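Local structure of leucine aminopeptidase 1 (2HC9) at residues A[206-211]-A[230-235]; A[246-251]-A[352-357]. The protein is a zinc-dependent M17 leucine aminopeptidase that releases N-terminal amino acids, preferably leucine, from peptides and probably acts as a digestive enzyme. The protein carries 1 engineered substitution. All coordinates share one frame; numbering follows the deposited sequence.

In the fold
Both interactions pair strands of one mixed sheet in the catalytic domain. Interaction 1 is an antiparallel pairing of strands 203-208 and 232-238 and is partly buried. Interaction 2 is parallel, joins strands 246-254 and 356-361, and is mostly buried, with water bound at its His-246 end. Strand 297-307 lies between the two pairs. Their centres are about 19 Å apart. They meet where Val-235 CG1 packs on Leu-352 CD1 at 4.0 Å. In interaction 1 the charged side chain of Arg-208 lies over a proline. In interaction 2 alanines, a valine and isoleucines make the apolar contacts, and two threonines and a histidine hold waters at one end.

Interaction 1 of 2, residues A[206-211]-A[230-235]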
ATOM      1  N   VAL A 206      26.737  11.053  34.716  1.00 16.99           N
ATOM      2  CA  VAL A 206      25.358  10.982  34.225  1.00 17.92           C
ATOM      3  C   VAL A 206      24.939  12.398  33.911  1.00 23.05           C
ATOM      4  O   VAL A 206      24.969  13.272  34.781  1.00 19.71           O
ATOM      5  CB  VAL A 206      24.393  10.346  35.271  1.00 16.88           C
ATOM      6  CG1 VAL A 206      22.921  10.400  34.784  1.00 22.54           C
ATOM      7  CG2 VAL A 206      24.798   8.904  35.557  1.00 19.62           C
ATOM      8  N   ILE A 207      24.566  12.635  32.656  1.00 18.79           N
ATOM      9  CA  ILE A 207      24.080  13.948  32.226  1.00 17.69           C
ATOM     10  C   ILE A 207      22.666  13.715  31.709  1.00 21.38           C
ATOM     11  O   ILE A 207      22.451  12.866  30.846  1.00 17.07           O
ATOM     12  CB  ILE A 207      24.975  14.544  31.104  1.00 20.34           C
ATOM     13  CG1 ILE A 207      26.458  14.593  31.537  1.00 24.55           C
ATOM     14  CG2 ILE A 207      24.483  15.940  30.698  1.00 15.61           C
ATOM     15  CD1 ILE A 207      27.409  14.997  30.416  1.00 25.04           C
ATOM     16  N   ARG A 208      21.696  14.421  32.263  1.00 16.17           N
ATOM     17  CA  ARG A 208      20.313  13.964  32.157  1.00 19.55           C
ATOM     18  C   ARG A 208      19.371  15.136  31.863  1.00 20.38           C
ATOM     19  O   ARG A 208      19.581  16.210  32.395  1.00 18.98           O
ATOM     20  CB  ARG A 208      19.962  13.318  33.493  1.00 26.37           C
ATOM     21  CG  ARG A 208      18.700  12.609  33.496  1.00 33.33           C
ATOM     22  CD  ARG A 208      18.667  11.620  34.639  1.00 32.65           C
ATOM     23  NE  ARG A 208      17.300  11.145  34.747  1.00 29.61           N
ATOM     24  CZ  ARG A 208      16.385  11.703  35.525  1.00 33.27           C
ATOM     25  NH1 ARG A 208      16.721  12.736  36.296  1.00 35.02           N
ATOM     26  NH2 ARG A 208      15.151  11.215  35.553  1.00 28.76           N
ATOM     27  N   GLY A 209      18.348  14.933  31.017  1.00 18.84           N
ATOM     28  CA  GLY A 209      17.268  15.921  30.860  1.00 17.58           C
ATOM     29  C   GLY A 209      17.800  17.243  30.335  1.00 17.87           C
ATOM     30  O   GLY A 209      18.599  17.266  29.367  1.00 16.05           O
ATOM     31  N   GLU A 210      17.423  18.338  31.003  1.00 17.81           N
ATOM     32  CA  GLU A 210      17.834  19.677  30.558  1.00 21.59           C
ATOM     33  C   GLU A 210      19.344  19.908  30.625  1.00 19.24           C
ATOM     34  O   GLU A 210      19.855  20.773  29.915  1.00 18.39           O
ATOM     35  CB  GLU A 210      17.084  20.788  31.316  1.00 24.85           C
ATOM     36  CG  GLU A 210      15.566  20.729  31.153  1.00 27.38           C
ATOM     37  CD  GLU A 210      15.142  20.896  29.713  1.00 28.92           C
ATOM     38  OE1 GLU A 210      15.504  21.936  29.120  1.00 26.05           O
ATOM     39  OE2 GLU A 210      14.453  19.990  29.181  1.00 26.12           O
ATOM     40  N   GLU A 211      20.050  19.127  31.452  1.00 19.25           N
ATOM     41  CA  GLU A 211      21.517  19.237  31.502  1.00 22.75           C
ATOM     42  C   GLU A 211      22.128  18.880  30.162  1.00 17.75           C
ATOM     43  O   GLU A 211      23.141  19.436  29.789  1.00 16.75           O
ATOM     44  CB  GLU A 211      22.143  18.332  32.588  1.00 22.09           C
ATOM     45  CG  GLU A 211      21.548  18.472  33.986  1.00 28.82           C
ATOM     46  CD  GLU A 211      21.677  17.187  34.834  1.00 38.26           C
ATOM     47  OE1 GLU A 211      22.456  16.239  34.489  1.00 24.75           O
ATOM     48  OE2 GLU A 211      20.954  17.113  35.854  1.00 42.71           O
ATOM     49  N   PRO A 230      13.204  11.230  31.068  1.00 18.27           N
ATOM     50  CA  PRO A 230      14.120  12.062  30.278  1.00 16.95           C
ATOM     51  C   PRO A 230      15.316  11.356  29.632  1.00 15.15           C
ATOM     52  O   PRO A 230      15.714  10.254  30.052  1.00 16.61           O
ATOM     53  CB  PRO A 230      14.599  13.119  31.275  1.00 19.63           C
ATOM     54  CG  PRO A 230      14.382  12.538  32.594  1.00 24.55           C
ATOM     55  CD  PRO A 230      13.284  11.523  32.510  1.00 19.11           C
ATOM     56  N   PRO A 231      15.884  11.995  28.593  1.00 15.70           N
ATOM     57  CA  PRO A 231      17.068  11.437  27.954  1.00 15.23           C
ATOM     58  C   PRO A 231      18.268  11.483  28.930  1.00 18.06           C
ATOM     59  O   PRO A 231      18.270  12.299  29.858  1.00 17.27           O
ATOM     60  CB  PRO A 231      17.298  12.393  26.742  1.00 15.26           C
ATOM     61  CG  PRO A 231      16.652  13.712  27.172  1.00 16.40           C
ATOM     62  CD  PRO A 231      15.428  13.256  27.954  1.00 16.62           C
ATOM     63  N   ALA A 232      19.270  10.634  28.712  1.00 15.61           N
ATOM     64  CA  ALA A 232      20.485  10.641  29.532  1.00 15.03           C
ATOM     65  C   ALA A 232      21.653  10.196  28.707  1.00 15.97           C
ATOM     66  O   ALA A 232      21.507   9.436  27.741  1.00 18.23           O
ATOM     67  CB  ALA A 232      20.338   9.703  30.750  1.00 17.60           C
ATOM     68  N   PHE A 233      22.824  10.667  29.108  1.00 15.81           N
ATOM     69  CA  PHE A 233      24.083  10.150  28.620  1.00 14.20           C
ATOM     70  C   PHE A 233      24.878   9.671  29.845  1.00 16.39           C
ATOM     71  O   PHE A 233      25.070  10.428  30.810  1.00 16.84           O
ATOM     72  CB  PHE A 233      24.830  11.291  27.939  1.00 15.00           C
ATOM     73  CG  PHE A 233      26.162  10.895  27.338  1.00 13.39           C
ATOM     74  CD1 PHE A 233      26.234   9.971  26.292  1.00 16.61           C
ATOM     75  CD2 PHE A 233      27.327  11.494  27.780  1.00 16.13           C
ATOM     76  CE1 PHE A 233      27.442   9.650  25.677  1.00 16.73           C
ATOM     77  CE2 PHE A 233      28.551  11.183  27.187  1.00 16.10           C
ATOM     78  CZ  PHE A 233      28.625  10.251  26.144  1.00 17.41           C
ATOM     79  N   VAL A 234      25.280   8.409  29.818  1.00 14.56           N
ATOM     80  CA  VAL A 234      25.995   7.812  30.954  1.00 16.05           C
ATOM     81  C   VAL A 234      27.371   7.390  30.493  1.00 16.69           C
ATOM     82  O   VAL A 234      27.504   6.683  29.482  1.00 18.64           O
ATOM     83  CB  VAL A 234      25.241   6.572  31.482  1.00 16.39           C
ATOM     84  CG1 VAL A 234      26.063   5.838  32.586  1.00 17.64           C
ATOM     85  CG2 VAL A 234      23.847   6.991  32.001  1.00 17.63           C
ATOM     86  N   VAL A 235      28.398   7.784  31.245  1.00 17.97           N
ATOM     87  CA  VAL A 235      29.769   7.350  30.940  1.00 15.00           C
ATOM     88  C   VAL A 235      30.271   6.543  32.142  1.00 15.89           C
ATOM     89  O   VAL A 235      30.227   7.051  33.263  1.00 16.64           O
ATOM     90  CB  VAL A 235      30.711   8.561  30.719  1.00 19.58           C
ATOM     91  CG1 VAL A 235      32.124   8.084  30.318  1.00 15.52           C
ATOM     92  CG2 VAL A 235      30.134   9.490  29.639  1.00 19.32           C
TER
HETATM   93  O   HOH W   1      16.949   9.338  32.566  1.00 23.14           O
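The Arg-208 guanidinium has Pro-230 over one face. CG of Pro-230 sits 3.2 Å above the guanidinium plane, offset toward the rim, and is 3.3 Å from Arg-208 NH2. At the edge, in plane, a water accepts from Arg-208 NE and donates to Pro-230 O. CG of Arg-208 stands anti to the backbone N (chi1 -170°), and the extended chain beyond it carries the guanidinium out to Pro-230. NH2 also forms a salt bridge with Asp-187. A leucine in place of Arg-208 would probably leave Asp-187 without its charge partner and Pro-230 without its flat cover. Ile-207 CD1 lies at the edge of the Phe-233 ring, near its plane, 4.4 Å from Phe-233 CD2. On the face with Arg-208 and Ala-232, the CG2 methyls of Val-206 and Val-234 lie 4.1 Å apart.

The backbones form an antiparallel ladder at one end of the mixed catalytic-domain sheet. Ile-207 and Phe-233 are its hydrogen-bonded pair, with Ile-207 N to Phe-233 O at 2.9 Å and Phe-233 N to Ile-207 O at 2.8 Å. Gly-209 N adds a bond to Pro-231 O at 2.9 Å.

Helix 186-199 covers the valine and alanine face. Leu-212 of helix 210-215 packs on Ile-207 and Phe-233 on the other face, where Tyr-347 meets the Phe-233 ring edge-to-face. Strand 297-307 flanks strand 232-238 on its other side.

Interaction 2 of 2, residues A[246-251]-A[352-357]; sequences HIALVG and LKATTI
His-246 and Thr-355 meet through backbone and water. The carbonyl O of His-246 accepts two N-H groups, from Thr-355 N at 2.9 Å and Thr-356 N at 3.1 Å. The Thr-355 bond is the more bent, with an angle of 145° at the hydrogen. OG1 of Thr-355 lies between its backbone N and carbonyl carbon (chi1 55°), which turns it toward His-246. There it binds two waters. One is in the plane of the His-246 ring, at its edge, and bonds to ND1. The other accepts from His-246 N and also bonds to Thr-356 OG1. CB of His-246 touches Lys-353 O at 3.8 Å.

From Thr-356 the segments run as parallel neighbours. Ile-247 pairs with Thr-356, and Ala-248 with Ile-357. Ala-248 N donates to Thr-356 O at 2.8 Å. These strands belong to the mixed sheet of the M17 catalytic domain. Strand 246-254 lies between strands 297-307 and 356-361, parallel to both, and runs on to the zinc ligand Lys-252. Helix 337-350 leads into the 352-357 segment and covers the face with Ala-248 and Ile-357. Lys-353 is the first residue after the helix to leave helical backbone angles, with positive phi.

On the opposite face Ile-247 and Thr-356 lie side by side. CG1 of the isoleucine touches CB of the threonine at 4.1 Å. Thr-356 OG1, anti to its carbonyl carbon (chi1 -54°), also bonds to Arg-452.

On the helix-covered face, CB of Ala-248 meets CB of Ala-354 at 3.8 Å. Val-250 and Ile-357 lie side by side, their CG2 methyls 4.1 Å apart. Ile-357 also packs on Val-345 of the helix, and Ala-248 on Ala-348.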
ATOM      1  N   HIS A 246      43.234   3.975  24.502  1.00 18.91           N
ATOM      2  CA  HIS A 246      42.171   4.726  25.138  1.00 15.78           C
ATOM      3  C   HIS A 246      40.935   4.411  24.308  1.00 17.02           C
ATOM      4  O   HIS A 246      40.780   4.931  23.203  1.00 18.99           O
ATOM      5  CB  HIS A 246      42.496   6.233  25.101  1.00 18.82           C
ATOM      6  CG  HIS A 246      43.631   6.593  26.002  1.00 22.81           C
ATOM      7  ND1 HIS A 246      44.946   6.445  25.620  1.00 27.36           N
ATOM      8  CD2 HIS A 246      43.652   6.995  27.292  1.00 22.52           C
ATOM      9  CE1 HIS A 246      45.732   6.784  26.625  1.00 27.12           C
ATOM     10  NE2 HIS A 246      44.974   7.119  27.651  1.00 25.97           N
ATOM     11  N   ILE A 247      40.127   3.476  24.812  1.00 17.54           N
ATOM     12  CA  ILE A 247      39.109   2.806  23.989  1.00 17.09           C
ATOM     13  C   ILE A 247      37.733   3.216  24.508  1.00 18.30           C
ATOM     14  O   ILE A 247      37.500   3.190  25.715  1.00 18.42           O
ATOM     15  CB  ILE A 247      39.271   1.252  24.066  1.00 17.20           C
ATOM     16  CG1 ILE A 247      40.668   0.834  23.563  1.00 19.22           C
ATOM     17  CG2 ILE A 247      38.154   0.546  23.303  1.00 18.51           C
ATOM     18  CD1 ILE A 247      41.116  -0.556  24.012  1.00 19.90           C
ATOM     19  N   ALA A 248      36.835   3.623  23.603  1.00 15.06           N
ATOM     20  CA  ALA A 248      35.455   3.942  23.991  1.00 14.85           C
ATOM     21  C   ALA A 248      34.504   2.952  23.350  1.00 18.54           C
ATOM     22  O   ALA A 248      34.645   2.612  22.165  1.00 17.65           O
ATOM     23  CB  ALA A 248      35.088   5.354  23.583  1.00 17.93           C
ATOM     24  N   LEU A 249      33.534   2.486  24.142  1.00 16.65           N
ATOM     25  CA  LEU A 249      32.446   1.655  23.660  1.00 15.98           C
ATOM     26  C   LEU A 249      31.159   2.474  23.747  1.00 17.36           C
ATOM     27  O   LEU A 249      30.602   2.654  24.837  1.00 15.57           O
ATOM     28  CB  LEU A 249      32.289   0.386  24.530  1.00 17.90           C
ATOM     29  CG  LEU A 249      33.562  -0.454  24.653  1.00 17.74           C
ATOM     30  CD1 LEU A 249      33.412  -1.562  25.705  1.00 15.41           C
ATOM     31  CD2 LEU A 249      34.006  -1.050  23.291  1.00 19.18           C
ATOM     32  N   VAL A 250      30.704   2.964  22.598  1.00 15.34           N
ATOM     33  CA  VAL A 250      29.540   3.856  22.560  1.00 16.24           C
ATOM     34  C   VAL A 250      28.334   3.007  22.117  1.00 13.90           C
ATOM     35  O   VAL A 250      28.382   2.358  21.082  1.00 18.17           O
ATOM     36  CB  VAL A 250      29.766   5.059  21.598  1.00 14.55           C
ATOM     37  CG1 VAL A 250      28.604   6.109  21.730  1.00 15.24           C
ATOM     38  CG2 VAL A 250      31.157   5.764  21.892  1.00 15.58           C
ATOM     39  N   GLY A 251      27.250   3.032  22.895  1.00 14.38           N
ATOM     40  CA  GLY A 251      26.086   2.191  22.617  1.00 15.43           C
ATOM     41  C   GLY A 251      24.800   2.990  22.421  1.00 14.87           C
ATOM     42  O   GLY A 251      24.524   3.952  23.160  1.00 16.63           O
ATOM     43  N   LEU A 352      36.727  12.562  26.182  1.00 18.36           N
ATOM     44  CA  LEU A 352      37.461  11.420  26.737  1.00 18.28           C
ATOM     45  C   LEU A 352      38.840  11.190  26.139  1.00 19.14           C
ATOM     46  O   LEU A 352      39.608  10.405  26.691  1.00 19.95           O
ATOM     47  CB  LEU A 352      36.634  10.128  26.648  1.00 16.17           C
ATOM     48  CG  LEU A 352      35.279  10.239  27.348  1.00 15.47           C
ATOM     49  CD1 LEU A 352      34.510   8.913  27.197  1.00 19.19           C
ATOM     50  CD2 LEU A 352      35.465  10.635  28.852  1.00 19.24           C
ATOM     51  N   LYS A 353      39.151  11.855  25.014  1.00 17.58           N
ATOM     52  CA  LYS A 353      40.415  11.636  24.299  1.00 18.39           C
ATOM     53  C   LYS A 353      40.632  10.187  23.866  1.00 18.68           C
ATOM     54  O   LYS A 353      41.778   9.706  23.799  1.00 19.14           O
ATOM     55  CB  LYS A 353      41.630  12.162  25.091  1.00 19.34           C
ATOM     56  CG  LYS A 353      41.427  13.547  25.741  1.00 21.76           C
ATOM     57  CD  LYS A 353      41.132  14.618  24.690  1.00 27.70           C
ATOM     58  CE  LYS A 353      41.061  16.004  25.293  1.00 33.20           C
ATOM     59  NZ  LYS A 353      40.644  16.984  24.223  1.00 32.65           N
ATOM     60  N   ALA A 354      39.542   9.491  23.538  1.00 16.71           N
ATOM     61  CA  ALA A 354      39.652   8.097  23.090  1.00 16.90           C
ATOM     62  C   ALA A 354      40.273   8.110  21.686  1.00 21.81           C
ATOM     63  O   ALA A 354      39.945   8.980  20.871  1.00 20.71           O
ATOM     64  CB  ALA A 354      38.266   7.411  23.050  1.00 17.16           C
ATOM     65  N   THR A 355      41.166   7.153  21.430  1.00 17.80           N
ATOM     66  CA  THR A 355      41.812   7.002  20.129  1.00 20.28           C
ATOM     67  C   THR A 355      41.374   5.743  19.389  1.00 17.43           C
ATOM     68  O   THR A 355      41.746   5.522  18.234  1.00 17.90           O
ATOM     69  CB  THR A 355      43.329   6.981  20.297  1.00 19.37           C
ATOM     70  OG1 THR A 355      43.688   5.953  21.241  1.00 21.37           O
ATOM     71  CG2 THR A 355      43.805   8.343  20.799  1.00 22.08           C
ATOM     72  N   THR A 356      40.570   4.923  20.062  1.00 16.04           N
ATOM     73  CA  THR A 356      39.844   3.834  19.412  1.00 19.42           C
ATOM     74  C   THR A 356      38.383   3.970  19.858  1.00 16.38           C
ATOM     75  O   THR A 356      38.068   3.859  21.063  1.00 17.23           O
ATOM     76  CB  THR A 356      40.419   2.438  19.801  1.00 18.34           C
ATOM     77  OG1 THR A 356      41.829   2.409  19.526  1.00 19.40           O
ATOM     78  CG2 THR A 356      39.749   1.322  18.976  1.00 17.89           C
ATOM     79  N   ILE A 357      37.499   4.244  18.898  1.00 14.53           N
ATOM     80  CA  ILE A 357      36.080   4.504  19.222  1.00 16.27           C
ATOM     81  C   ILE A 357      35.204   3.498  18.476  1.00 19.38           C
ATOM     82  O   ILE A 357      35.183   3.458  17.240  1.00 17.69           O
ATOM     83  CB  ILE A 357      35.647   5.951  18.859  1.00 19.09           C
ATOM     84  CG1 ILE A 357      36.541   6.983  19.583  1.00 18.73           C
ATOM     85  CG2 ILE A 357      34.126   6.161  19.149  1.00 15.44           C
ATOM     86  CD1 ILE A 357      36.359   8.424  19.082  1.00 18.81           C
TER
HETATM   87  O   HOH W   2      43.305   3.412  21.608  1.00 18.55           O
HETATM   88  O   HOH W   3      45.858   6.079  22.652  1.00 29.71           O